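Side-chain contact in hypoxanthine-guanine phosphoribosyltransferase (HGPRT) (Schistosoma mansoni, PDB 5IPF), which probably catalyses transfer of a phosphoribosyl group onto hypoxanthine or guanine, forming IMP or GMP in purine salvage: residues V57-N61 and G62-D66. Residues are numbered along the deposited sequence; the frame is centred on the assembly and turned at random.
Sequences VLIPN and GMIKD
Ile59 and Ile64 meet at the start of helix 61-81, where strand 54-59 gives way to the helix through Pro60 at the N-cap, a strand-to-helix junction in this phosphoribosyltransferase. Their side chains cross at about a right angle, with the CG2 branch of Ile59 reaching CG1 of Ile64 at 3.6 Å. In Ile59, chi1 of -47° sets CG1 beside the backbone N and leaves the CG2 methyl anti to it, and it is this methyl that meets Ile64. The Met63 chain runs extended away from the turn, and its SD passes 4.2 Å from Ile59 CG2 and 4.3 Å from Pro60 CD. Phe206 of strand 203-208 packs on both Ile59 and Met63, and Ile230 of strand 230-233 packs against Ile59 and Ile64. In the first turn, Ile64 N donates to Pro60 O at 3.1 Å, and Lys65 N donates to Asn61 O at 3.0 Å. Two residues beyond Pro60, Gly62 N is hydrogen-bonded to Asp66 OD2 of the second subunit, and the reciprocal bond is also made, which places this helix start at a subunit interface. On another side of the helix, the extended Lys65 chain crosses the Asn61 side chain obliquely, passing its OD1, while Asn61 ND2 is weakly bonded to His228 O. The contact there is made through the aliphatic chain, Lys65 CE lying 3.2 Å from Asn61 OD1.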
loop_
_atom_site.group_PDB
_atom_site.type_symbol
_atom_site.label_atom_id
_atom_site.label_comp_id
_atom_site.label_asym_id
_atom_site.label_seq_id
_atom_site.Cartn_x
_atom_site.Cartn_y
_atom_site.Cartn_z
ATOM N N VAL A 57 -9.691 16.236 10.567
ATOM C CA VAL A 57 -9.600 14.820 10.233
ATOM C C VAL A 57 -9.678 14.017 11.522
ATOM O O VAL A 57 -8.923 14.274 12.467
ATOM C CB VAL A 57 -8.297 14.516 9.478
ATOM C CG1 VAL A 57 -8.188 13.028 9.206
ATOM C CG2 VAL A 57 -8.230 15.314 8.187
ATOM N N LEU A 58 -10.593 13.048 11.568
ATOM C CA LEU A 58 -10.743 12.223 12.762
ATOM C C LEU A 58 -9.859 10.979 12.693
ATOM O O LEU A 58 -9.017 10.760 13.569
ATOM C CB LEU A 58 -12.213 11.835 12.960
ATOM C CG LEU A 58 -12.528 11.346 14.378
ATOM C CD1 LEU A 58 -12.321 12.470 15.386
ATOM C CD2 LEU A 58 -13.935 10.779 14.478
ATOM N N ILE A 59 -10.039 10.158 11.663
ATOM C CA ILE A 59 -9.222 8.960 11.488
ATOM C C ILE A 59 -8.579 8.989 10.106
ATOM O O ILE A 59 -9.287 8.893 9.092
ATOM C CB ILE A 59 -10.050 7.679 11.680
ATOM C CG1 ILE A 59 -10.912 7.778 12.938
ATOM C CG2 ILE A 59 -9.136 6.471 11.785
ATOM C CD1 ILE A 59 -11.692 6.520 13.242
ATOM N N PRO A 60 -7.258 9.132 10.013
ATOM C CA PRO A 60 -6.601 9.059 8.704
ATOM C C PRO A 60 -6.736 7.673 8.090
ATOM O O PRO A 60 -6.902 6.670 8.788
ATOM C CB PRO A 60 -5.138 9.391 9.019
ATOM C CG PRO A 60 -5.198 10.171 10.292
ATOM C CD PRO A 60 -6.334 9.574 11.071
ATOM N N ASN A 61 -6.652 7.634 6.758
ATOM C CA ASN A 61 -6.883 6.397 6.016
ATOM C C ASN A 61 -5.902 5.302 6.436
ATOM O O ASN A 61 -6.302 4.167 6.742
ATOM C CB ASN A 61 -6.780 6.693 4.518
ATOM C CG ASN A 61 -6.981 5.466 3.662
ATOM O OD1 ASN A 61 -6.043 4.706 3.423
ATOM N ND2 ASN A 61 -8.203 5.270 3.181
ATOM N N GLY A 62 -4.609 5.630 6.471
ATOM C CA GLY A 62 -3.611 4.642 6.838
ATOM C C GLY A 62 -3.798 4.084 8.233
ATOM O O GLY A 62 -3.497 2.913 8.483
ATOM N N MET A 63 -4.294 4.906 9.161
ATOM C CA MET A 63 -4.611 4.401 10.492
ATOM C C MET A 63 -5.758 3.399 10.437
ATOM O O MET A 63 -5.754 2.397 11.166
ATOM C CB MET A 63 -4.947 5.563 11.424
ATOM C CG MET A 63 -5.166 5.150 12.865
ATOM S SD MET A 63 -5.494 6.551 13.946
ATOM C CE MET A 63 -5.994 5.695 15.436
ATOM N N ILE A 64 -6.748 3.652 9.575
ATOM C CA ILE A 64 -7.827 2.690 9.371
ATOM C C ILE A 64 -7.260 1.353 8.920
ATOM O O ILE A 64 -7.585 0.302 9.482
ATOM C CB ILE A 64 -8.852 3.223 8.355
ATOM C CG1 ILE A 64 -9.387 4.588 8.781
ATOM C CG2 ILE A 64 -9.990 2.223 8.180
ATOM C CD1 ILE A 64 -10.374 5.176 7.800
ATOM N N LYS A 65 -6.399 1.375 7.895
ATOM C CA LYS A 65 -5.837 0.122 7.391
ATOM C C LYS A 65 -5.003 -0.587 8.459
ATOM O O LYS A 65 -5.107 -1.812 8.632
ATOM C CB LYS A 65 -5.006 0.392 6.136
ATOM C CG LYS A 65 -5.824 0.953 4.978
ATOM C CD LYS A 65 -4.987 1.127 3.720
ATOM C CE LYS A 65 -5.837 1.628 2.560
ATOM N NZ LYS A 65 -5.034 1.855 1.326
ATOM N N ASP A 66 -4.181 0.174 9.193
ATOM C CA ASP A 66 -3.429 -0.389 10.313
ATOM C C ASP A 66 -4.342 -1.111 11.293
ATOM O O ASP A 66 -4.014 -2.204 11.770
ATOM C CB ASP A 66 -2.654 0.716 11.036
ATOM C CG ASP A 66 -1.390 1.117 10.306
ATOM O OD1 ASP A 66 -0.821 0.269 9.586
ATOM O OD2 ASP A 66 -0.962 2.280 10.461
#